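Local coordinates for protein angel homolog 2 (Homo sapiens, PDB 6RVZ) that probably binds 3'-untranslated regions of messenger RNA and, holding adenosine-2',3'-vanadate in its active site, is likely to act on 2',3'-cyclic phosphate ends, at residues G123-Y128 with F143-F148; D236-P241 with S265-S270. One frame throughout, in Å; residues are numbered along the deposited sequence.

How the contacts relate
Contact 1 is complete before the chain reaches contact 2. The two flank the middle of the molecule, their centres about 32 Å apart and their nearest atoms about 14 Å apart. Contact 1 pairs strands 124-130 and 137-144 at one edge of the first of two large mixed sheets. Contact 2 is made by loops, one of them leaving strand 231-236 of the second sheet. All four segments fall in the endonuclease/exonuclease/phosphatase family region. Contact 1 thus belongs to the framework of the fold, whereas contact 2 helps shape the pocket that holds adenosine-2',3'-vanadate.

Contact 1. Residues G123-Y128 with F143-F148; sequences GYHCEY and FKHSKF
The ring of Tyr124 is overlapped by the tail of Lys144, whose CE sits over one face, 3.7 Å from the Tyr124 ring centroid and shifted toward CZ. This is a CH-pi contact; the ammonium rises farther off the same face, too far for more than a weak cation-pi attraction, and makes its salt bridge with Asp97, while Tyr124 OH bonds to Ala98 O. On the other face of the hairpin His125 and Phe143 run side by side. His125 CB lies over the Phe143 ring, 4.0 Å from its centroid, and the imidazole CD2 comes within 3.3 Å of Phe143 CE1. With CG anti to the backbone N (chi1 170°), the His125 ring leans across the phenyl rim, the two planes meeting obliquely at 34°. A bond from His125 NE2 to Glu127 OE2, 2.8 Å long and on the anti side of the carboxylate, helps to hold the imidazole's rotation. His145 crosses at about a right angle, its NE2 3.5 Å from His125 CB, and completes an aromatic cluster.

Beneath these groups, His125 and Phe143 form an antiparallel hydrogen-bonded pair, with His125 N to Phe143 O at 2.7 Å and Phe143 N to His125 O at 3.0 Å. Gly123 O is gripped more than once: His145 N meets it nearly straight at 3.1 Å, a water donates to it, and His145 ND1 adds a weak bond. Gly123, at positive phi, ends helix 108-121 in a Schellman motif. The hairpin 124-130/137-144 then edges one sheet of the DNase I-like two-sheet sandwich: Cys126 packs on Tyr111 and Leu119 of helix 108-121, whereas His125 and Phe143 face the other sheet, meeting Leu150 of strand 148-157, and Phe143 also touches Leu177 of strand 171-179.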
ATOM      1  N   GLY A 123      21.179  -5.733  -5.179  1.00 32.33           N
ATOM      2  CA  GLY A 123      21.737  -4.906  -4.118  1.00 32.21           C
ATOM      3  C   GLY A 123      20.701  -4.485  -3.073  1.00 31.92           C
ATOM      4  O   GLY A 123      20.962  -3.577  -2.284  1.00 32.04           O
ATOM      5  N   TYR A 124      19.535  -5.151  -3.065  1.00 31.18           N
ATOM      6  CA  TYR A 124      18.469  -4.851  -2.120  1.00 30.96           C
ATOM      7  C   TYR A 124      18.620  -5.705  -0.861  1.00 31.09           C
ATOM      8  O   TYR A 124      18.952  -6.886  -0.944  1.00 31.42           O
ATOM      9  CB  TYR A 124      17.089  -5.112  -2.735  1.00 30.70           C
ATOM     10  CG  TYR A 124      16.661  -4.142  -3.806  1.00 30.60           C
ATOM     11  CD1 TYR A 124      16.236  -2.864  -3.483  1.00 30.20           C
ATOM     12  CD2 TYR A 124      16.657  -4.507  -5.143  1.00 30.78           C
ATOM     13  CE1 TYR A 124      15.835  -1.968  -4.461  1.00 30.54           C
ATOM     14  CE2 TYR A 124      16.256  -3.626  -6.134  1.00 30.30           C
ATOM     15  CZ  TYR A 124      15.843  -2.352  -5.793  1.00 30.03           C
ATOM     16  OH  TYR A 124      15.454  -1.486  -6.772  1.00 29.91           O
ATOM     17  N   HIS A 125      18.376  -5.084   0.301  1.00 31.05           N
ATOM     18  CA  HIS A 125      18.092  -5.794   1.539  1.00 31.03           C
ATOM     19  C   HIS A 125      16.577  -5.923   1.687  1.00 30.07           C
ATOM     20  O   HIS A 125      15.871  -4.920   1.621  1.00 29.67           O
ATOM     21  CB  HIS A 125      18.715  -5.062   2.737  1.00 31.90           C
ATOM     22  CG  HIS A 125      18.274  -5.604   4.054  1.00 33.33           C
ATOM     23  ND1 HIS A 125      19.021  -6.524   4.765  1.00 35.02           N
ATOM     24  CD2 HIS A 125      17.157  -5.381   4.779  1.00 34.21           C
ATOM     25  CE1 HIS A 125      18.385  -6.833   5.878  1.00 34.93           C
ATOM     26  NE2 HIS A 125      17.238  -6.147   5.908  1.00 34.09           N
ATOM     27  N   CYS A 126      16.092  -7.153   1.910  1.00 29.42           N
ATOM     28  CA  CYS A 126      14.669  -7.455   1.870  1.00 29.17           C
ATOM     29  C   CYS A 126      14.155  -7.871   3.251  1.00 29.02           C
ATOM     30  O   CYS A 126      14.781  -8.683   3.934  1.00 29.17           O
ATOM     31  CB  CYS A 126      14.387  -8.561   0.858  1.00 29.13           C
ATOM     32  SG  CYS A 126      15.048  -8.213  -0.794  1.00 29.36           S
ATOM     33  N   GLU A 127      13.007  -7.295   3.642  1.00 28.19           N
ATOM     34  CA  GLU A 127      12.274  -7.656   4.847  1.00 27.43           C
ATOM     35  C   GLU A 127      10.853  -8.062   4.447  1.00 26.65           C
ATOM     36  O   GLU A 127      10.202  -7.356   3.681  1.00 25.50           O
ATOM     37  CB  GLU A 127      12.251  -6.478   5.822  1.00 27.87           C
ATOM     38  CG  GLU A 127      13.605  -6.163   6.431  1.00 28.03           C
ATOM     39  CD  GLU A 127      14.127  -7.212   7.397  1.00 28.43           C
ATOM     40  OE1 GLU A 127      13.307  -7.987   7.935  1.00 28.24           O
ATOM     41  OE2 GLU A 127      15.356  -7.253   7.609  1.00 28.66           O
ATOM     42  N   TYR A 128      10.380  -9.195   4.988  1.00 26.04           N
ATOM     43  CA  TYR A 128       9.130  -9.822   4.580  1.00 25.73           C
ATOM     44  C   TYR A 128       8.206  -9.968   5.788  1.00 25.31           C
ATOM     45  O   TYR A 128       8.673 -10.199   6.900  1.00 25.78           O
ATOM     46  CB  TYR A 128       9.435 -11.183   3.946  1.00 25.88           C
ATOM     47  CG  TYR A 128       8.260 -11.957   3.398  1.00 25.52           C
ATOM     48  CD1 TYR A 128       7.520 -11.482   2.327  1.00 25.41           C
ATOM     49  CD2 TYR A 128       7.925 -13.202   3.909  1.00 25.53           C
ATOM     50  CE1 TYR A 128       6.458 -12.202   1.803  1.00 25.34           C
ATOM     51  CE2 TYR A 128       6.870 -13.939   3.392  1.00 25.55           C
ATOM     52  CZ  TYR A 128       6.133 -13.438   2.333  1.00 25.56           C
ATOM     53  OH  TYR A 128       5.087 -14.150   1.816  1.00 25.38           O
ATOM     54  N   PHE A 143      15.200  -2.297   0.341  1.00 27.53           N
ATOM     55  CA  PHE A 143      15.940  -1.057   0.174  1.00 28.23           C
ATOM     56  C   PHE A 143      17.372  -1.387  -0.242  1.00 28.78           C
ATOM     57  O   PHE A 143      17.889  -2.449   0.099  1.00 28.46           O
ATOM     58  CB  PHE A 143      15.899  -0.223   1.460  1.00 28.30           C
ATOM     59  CG  PHE A 143      16.556  -0.870   2.654  1.00 28.38           C
ATOM     60  CD1 PHE A 143      15.805  -1.563   3.591  1.00 28.44           C
ATOM     61  CD2 PHE A 143      17.930  -0.798   2.834  1.00 28.61           C
ATOM     62  CE1 PHE A 143      16.413  -2.160   4.685  1.00 28.34           C
ATOM     63  CE2 PHE A 143      18.536  -1.400   3.925  1.00 28.68           C
ATOM     64  CZ  PHE A 143      17.776  -2.080   4.848  1.00 28.55           C
ATOM     65  N   LYS A 144      18.002  -0.461  -0.975  1.00 29.92           N
ATOM     66  CA  LYS A 144      19.379  -0.617  -1.421  1.00 30.81           C
ATOM     67  C   LYS A 144      20.328  -0.478  -0.227  1.00 31.67           C
ATOM     68  O   LYS A 144      20.218   0.477   0.538  1.00 31.14           O
ATOM     69  CB  LYS A 144      19.696   0.424  -2.502  1.00 30.40           C
ATOM     70  CG  LYS A 144      18.982   0.220  -3.833  1.00 30.34           C
ATOM     71  CD  LYS A 144      19.352  -1.076  -4.529  1.00 30.53           C
ATOM     72  CE  LYS A 144      19.021  -1.074  -6.007  1.00 30.98           C
ATOM     73  NZ  LYS A 144      19.944  -0.209  -6.781  1.00 31.28           N
ATOM     74  N   HIS A 145      21.257  -1.440  -0.083  1.00 33.81           N
ATOM     75  CA  HIS A 145      22.300  -1.411   0.936  1.00 35.93           C
ATOM     76  C   HIS A 145      23.059  -0.086   0.906  1.00 35.25           C
ATOM     77  O   HIS A 145      23.375   0.476   1.951  1.00 35.64           O
ATOM     78  CB  HIS A 145      23.298  -2.567   0.740  1.00 37.97           C
ATOM     79  CG  HIS A 145      22.785  -3.908   1.147  1.00 40.22           C
ATOM     80  ND1 HIS A 145      22.487  -4.893   0.223  1.00 41.77           N
ATOM     81  CD2 HIS A 145      22.533  -4.438   2.365  1.00 41.93           C
ATOM     82  CE1 HIS A 145      22.064  -5.970   0.856  1.00 42.85           C
ATOM     83  NE2 HIS A 145      22.085  -5.718   2.172  1.00 42.27           N
ATOM     84  N   SER A 146      23.350   0.389  -0.312  1.00 34.57           N
ATOM     85  CA  SER A 146      24.172   1.567  -0.538  1.00 34.36           C
ATOM     86  C   SER A 146      23.488   2.844  -0.047  1.00 34.01           C
ATOM     87  O   SER A 146      24.170   3.833   0.213  1.00 33.93           O
ATOM     88  CB  SER A 146      24.534   1.673  -2.000  1.00 34.49           C
ATOM     89  OG  SER A 146      23.365   1.719  -2.808  1.00 35.03           O
ATOM     90  N   LYS A 147      22.150   2.829   0.073  1.00 33.70           N
ATOM     91  CA  LYS A 147      21.383   4.030   0.382  1.00 33.80           C
ATOM     92  C   LYS A 147      20.987   4.109   1.860  1.00 32.53           C
ATOM     93  O   LYS A 147      20.839   5.212   2.380  1.00 31.80           O
ATOM     94  CB  LYS A 147      20.125   4.106  -0.492  1.00 34.91           C
ATOM     95  CG  LYS A 147      20.364   4.443  -1.958  1.00 36.46           C
ATOM     96  CD  LYS A 147      20.948   5.822  -2.205  1.00 37.09           C
ATOM     97  CE  LYS A 147      19.926   6.937  -2.130  1.00 37.31           C
ATOM     98  NZ  LYS A 147      20.540   8.254  -2.428  1.00 37.89           N
ATOM     99  N   PHE A 148      20.782   2.962   2.532  1.00 31.41           N
ATOM    100  CA  PHE A 148      20.253   2.966   3.891  1.00 30.44           C
ATOM    101  C   PHE A 148      20.891   1.887   4.765  1.00 29.99           C
ATOM    102  O   PHE A 148      21.345   0.858   4.269  1.00 29.48           O
ATOM    103  CB  PHE A 148      18.742   2.714   3.913  1.00 30.24           C
ATOM    104  CG  PHE A 148      17.904   3.625   3.054  1.00 29.97           C
ATOM    105  CD1 PHE A 148      17.404   4.817   3.554  1.00 29.87           C
ATOM    106  CD2 PHE A 148      17.586   3.270   1.751  1.00 29.86           C
ATOM    107  CE1 PHE A 148      16.619   5.642   2.764  1.00 29.87           C
ATOM    108  CE2 PHE A 148      16.801   4.098   0.963  1.00 29.94           C
ATOM    109  CZ  PHE A 148      16.320   5.282   1.470  1.00 29.83           C
TER
HETATM  110  O   HOH W   1      22.692  -1.428  -2.939  1.00 29.14           O

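Contact 2. Residues D236-P241 with S265-S270; sequences DFNSVP and SGQEQS. With KL2 (adenosine-2',3'-vanadate), chain B.
Gln267 OE1, on the amide that lies under Asn238 O, is gripped by two groups, Lys206 NZ and Ser265 OG, the latter at 2.8 Å in the carbonyl plane, on a lone pair. Ser265 OG also accepts from Gln267 N, closing an ST turn; its position between the backbone N and the carbonyl carbon (chi1 73°) brings it round to both. The Gln267 amide, held this way, presents a face to Asn238 O, which sits almost directly above CD at 3.1 Å. Asn238 O is also near OE1, another acceptor, and the charge of Lys206 probably eases that approach. Alongside, Val240 N gives a nearly straight bond to Ser265 O, 2.9 Å long, joining the two loops. Val240 CG2 then rests 3.5 Å from Gly266 O, so close to Gly266 that a CB there would clash.

The side-chain amide of Asn238 faces the ligand. ND2 donates to O3' of the vanadate adduct at 3.2 Å and also to Leu196 O, which sets the amide's rotation and leaves OD1 facing the vanadate. A water donates to Asn238 OD1 at 2.9 Å and to O2V of the adduct, and receives a weak bond from Gln267 NE2, whose stronger partner is Tyr198 O. A leucine in place of Gln267 would probably leave Lys206 and Ser265 OG without their shared acceptor, and the water with one donor fewer. Asp236 OD1 takes Asn238 N in an Asx turn at 3.2 Å, tying together two side chains that face the vanadate. The vanadium carries five oxygens, with O1V opposite O2', and His195 and His418 also bond to the adduct; this is consistent with in-line attack on a 2',3'-cyclic phosphate, O1V standing for the attacking oxygen and O2' for the leaving one.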
ATOM      1  N   ASP A 236      -1.459  -1.409  -0.983  1.00 25.60           N
ATOM      2  CA  ASP A 236      -2.764  -1.659  -1.563  1.00 25.72           C
ATOM      3  C   ASP A 236      -3.799  -1.526  -0.446  1.00 25.65           C
ATOM      4  O   ASP A 236      -3.906  -2.401   0.411  1.00 25.77           O
ATOM      5  CB  ASP A 236      -2.764  -3.039  -2.224  1.00 25.67           C
ATOM      6  CG  ASP A 236      -4.017  -3.373  -3.009  1.00 26.12           C
ATOM      7  OD1 ASP A 236      -5.058  -2.722  -2.768  1.00 25.96           O
ATOM      8  OD2 ASP A 236      -3.941  -4.290  -3.856  1.00 26.16           O
ATOM      9  N   PHE A 237      -4.548  -0.418  -0.458  1.00 25.45           N
ATOM     10  CA  PHE A 237      -5.488  -0.098   0.606  1.00 25.47           C
ATOM     11  C   PHE A 237      -6.903  -0.561   0.247  1.00 25.38           C
ATOM     12  O   PHE A 237      -7.816  -0.420   1.059  1.00 25.63           O
ATOM     13  CB  PHE A 237      -5.429   1.403   0.905  1.00 25.95           C
ATOM     14  CG  PHE A 237      -4.151   1.843   1.574  1.00 26.16           C
ATOM     15  CD1 PHE A 237      -2.988   2.016   0.838  1.00 26.06           C
ATOM     16  CD2 PHE A 237      -4.104   2.064   2.943  1.00 26.04           C
ATOM     17  CE1 PHE A 237      -1.809   2.407   1.453  1.00 26.38           C
ATOM     18  CE2 PHE A 237      -2.924   2.457   3.556  1.00 26.27           C
ATOM     19  CZ  PHE A 237      -1.778   2.628   2.811  1.00 26.32           C
ATOM     20  N   ASN A 238      -7.079  -1.112  -0.966  1.00 25.38           N
ATOM     21  CA  ASN A 238      -8.357  -1.637  -1.434  1.00 25.20           C
ATOM     22  C   ASN A 238      -9.462  -0.598  -1.221  1.00 24.96           C
ATOM     23  O   ASN A 238     -10.607  -0.946  -0.936  1.00 24.61           O
ATOM     24  CB  ASN A 238      -8.670  -2.997  -0.796  1.00 25.26           C
ATOM     25  CG  ASN A 238      -8.162  -4.168  -1.612  1.00 25.53           C
ATOM     26  OD1 ASN A 238      -8.335  -4.203  -2.829  1.00 25.88           O
ATOM     27  ND2 ASN A 238      -7.549  -5.138  -0.954  1.00 25.15           N
ATOM     28  N   SER A 239      -9.100   0.679  -1.398  1.00 24.60           N
ATOM     29  CA  SER A 239      -9.994   1.813  -1.223  1.00 24.50           C
ATOM     30  C   SER A 239      -9.692   2.829  -2.322  1.00 24.25           C
ATOM     31  O   SER A 239      -8.531   3.007  -2.683  1.00 23.76           O
ATOM     32  CB  SER A 239      -9.840   2.432   0.150  1.00 24.50           C
ATOM     33  OG  SER A 239      -9.986   1.458   1.174  1.00 24.49           O
ATOM     34  N   VAL A 240     -10.736   3.490  -2.838  1.00 24.25           N
ATOM     35  CA  VAL A 240     -10.620   4.329  -4.024  1.00 24.31           C
ATOM     36  C   VAL A 240     -10.430   5.783  -3.597  1.00 24.74           C
ATOM     37  O   VAL A 240     -10.779   6.151  -2.475  1.00 23.96           O
ATOM     38  CB  VAL A 240     -11.838   4.164  -4.956  1.00 24.35           C
ATOM     39  CG1 VAL A 240     -11.976   2.729  -5.440  1.00 24.32           C
ATOM     40  CG2 VAL A 240     -13.134   4.638  -4.315  1.00 24.32           C
ATOM     41  N   PRO A 241      -9.868   6.658  -4.469  1.00 25.22           N
ATOM     42  CA  PRO A 241      -9.704   8.073  -4.135  1.00 25.49           C
ATOM     43  C   PRO A 241     -11.050   8.707  -3.791  1.00 25.62           C
ATOM     44  O   PRO A 241     -12.060   8.374  -4.404  1.00 25.89           O
ATOM     45  CB  PRO A 241      -9.105   8.696  -5.407  1.00 25.46           C
ATOM     46  CG  PRO A 241      -8.487   7.528  -6.146  1.00 25.44           C
ATOM     47  CD  PRO A 241      -9.371   6.344  -5.818  1.00 25.38           C
ATOM     48  N   SER A 265     -14.713   2.012   1.874  1.00 26.41           N
ATOM     49  CA  SER A 265     -13.678   1.759   0.879  1.00 26.38           C
ATOM     50  C   SER A 265     -13.989   2.440  -0.454  1.00 27.25           C
ATOM     51  O   SER A 265     -13.076   2.786  -1.203  1.00 26.94           O
ATOM     52  CB  SER A 265     -13.500   0.278   0.687  1.00 25.87           C
ATOM     53  OG  SER A 265     -14.590  -0.284  -0.026  1.00 25.26           O
ATOM     54  N   GLY A 266     -15.284   2.585  -0.763  1.00 28.08           N
ATOM     55  CA  GLY A 266     -15.726   3.099  -2.049  1.00 28.78           C
ATOM     56  C   GLY A 266     -15.641   2.049  -3.158  1.00 29.81           C
ATOM     57  O   GLY A 266     -15.802   2.378  -4.330  1.00 29.82           O
ATOM     58  N   GLN A 267     -15.388   0.787  -2.778  1.00 31.24           N
ATOM     59  CA  GLN A 267     -15.406  -0.332  -3.708  1.00 33.01           C
ATOM     60  C   GLN A 267     -16.837  -0.555  -4.199  1.00 35.90           C
ATOM     61  O   GLN A 267     -17.795  -0.218  -3.503  1.00 35.83           O
ATOM     62  CB  GLN A 267     -14.875  -1.601  -3.033  1.00 31.76           C
ATOM     63  CG  GLN A 267     -13.365  -1.624  -2.830  1.00 30.60           C
ATOM     64  CD  GLN A 267     -12.952  -2.704  -1.859  1.00 29.82           C
ATOM     65  OE1 GLN A 267     -13.226  -2.622  -0.664  1.00 29.81           O
ATOM     66  NE2 GLN A 267     -12.275  -3.723  -2.362  1.00 29.13           N
ATOM     67  N   GLU A 268     -16.970  -1.142  -5.396  1.00 40.19           N
ATOM     68  CA  GLU A 268     -18.269  -1.411  -5.998  1.00 46.00           C
ATOM     69  C   GLU A 268     -19.051  -2.412  -5.144  1.00 47.37           C
ATOM     70  O   GLU A 268     -18.572  -3.513  -4.875  1.00 47.24           O
ATOM     71  CB  GLU A 268     -18.121  -1.929  -7.434  1.00 49.37           C
ATOM     72  CG  GLU A 268     -18.557  -0.927  -8.493  1.00 52.29           C
ATOM     73  CD  GLU A 268     -18.433  -1.417  -9.928  1.00 56.14           C
ATOM     74  OE1 GLU A 268     -18.070  -0.598 -10.800  1.00 58.21           O
ATOM     75  OE2 GLU A 268     -18.703  -2.613 -10.173  1.00 58.39           O
ATOM     76  N   GLN A 269     -20.260  -2.000  -4.727  1.00 49.48           N
ATOM     77  CA  GLN A 269     -21.215  -2.842  -4.017  1.00 51.18           C
ATOM     78  C   GLN A 269     -22.560  -2.116  -3.940  1.00 52.19           C
ATOM     79  O   GLN A 269     -22.638  -0.921  -4.221  1.00 52.12           O
ATOM     80  CB  GLN A 269     -20.704  -3.190  -2.617  1.00 50.60           C
ATOM     81  CG  GLN A 269     -20.444  -1.972  -1.742  1.00 50.18           C
ATOM     82  CD  GLN A 269     -19.560  -2.322  -0.573  1.00 49.42           C
ATOM     83  OE1 GLN A 269     -19.944  -3.091   0.304  1.00 48.05           O
ATOM     84  NE2 GLN A 269     -18.358  -1.766  -0.564  1.00 48.78           N
ATOM     85  N   SER A 270     -23.611  -2.846  -3.541  1.00 53.88           N
ATOM     86  CA  SER A 270     -24.977  -2.336  -3.542  1.00 56.22           C
ATOM     87  C   SER A 270     -25.146  -1.207  -2.523  1.00 56.65           C
ATOM     88  O   SER A 270     -25.650  -0.138  -2.862  1.00 59.04           O
ATOM     89  CB  SER A 270     -25.963  -3.453  -3.287  1.00 56.39           C
ATOM     90  OG  SER A 270     -25.643  -4.146  -2.088  1.00 57.31           O
TER
HETATM   91  O2V KL2 B 601      -8.203  -6.325  -5.766  1.00 31.39           O
HETATM   92  V   KL2 B 601      -6.555  -6.863  -4.825  1.00 30.83           V
HETATM   93  O2' KL2 B 601      -6.926  -8.772  -5.239  1.00 30.56           O
HETATM   94  O1V KL2 B 601      -6.198  -4.882  -4.222  1.00 30.38           O
HETATM   95  O3V KL2 B 601      -4.736  -7.003  -5.859  1.00 30.45           O
HETATM   96  O3' KL2 B 601      -6.675  -7.538  -2.950  1.00 30.68           O
HETATM   97  C3' KL2 B 601      -7.166  -8.877  -2.867  1.00 31.15           C
HETATM   98  C2' KL2 B 601      -7.702  -9.353  -4.203  1.00 31.41           C
HETATM   99  C4' KL2 B 601      -6.107  -9.920  -2.565  1.00 31.30           C
HETATM  100  C5' KL2 B 601      -5.814 -10.007  -1.070  1.00 31.21           C
HETATM  101  O5' KL2 B 601      -6.951 -10.528  -0.373  1.00 30.46           O
HETATM  102  O4' KL2 B 601      -6.625 -11.147  -3.118  1.00 31.30           O
HETATM  103  C1' KL2 B 601      -7.566 -10.863  -4.171  1.00 31.64           C
HETATM  104  N1  KL2 B 601     -12.495 -11.362  -5.795  1.00 32.75           N
HETATM  105  C2  KL2 B 601     -11.503 -10.638  -6.340  1.00 32.62           C
HETATM  106  N3  KL2 B 601     -10.274 -10.613  -5.800  1.00 31.80           N
HETATM  107  C4  KL2 B 601     -10.009 -11.324  -4.678  1.00 32.07           C
HETATM  108  C5  KL2 B 601     -11.021 -12.073  -4.097  1.00 32.32           C
HETATM  109  C6  KL2 B 601     -12.283 -12.086  -4.676  1.00 32.56           C
HETATM  110  N6  KL2 B 601     -13.287 -12.811  -4.127  1.00 32.62           N
HETATM  111  N7  KL2 B 601     -10.511 -12.669  -3.008  1.00 32.49           N
HETATM  112  C8  KL2 B 601      -9.220 -12.296  -2.930  1.00 32.15           C
HETATM  113  N9  KL2 B 601      -8.907 -11.478  -3.934  1.00 31.97           N
HETATM  114  O   HOH W   2     -10.172  -3.795  -5.062  1.00 39.09           O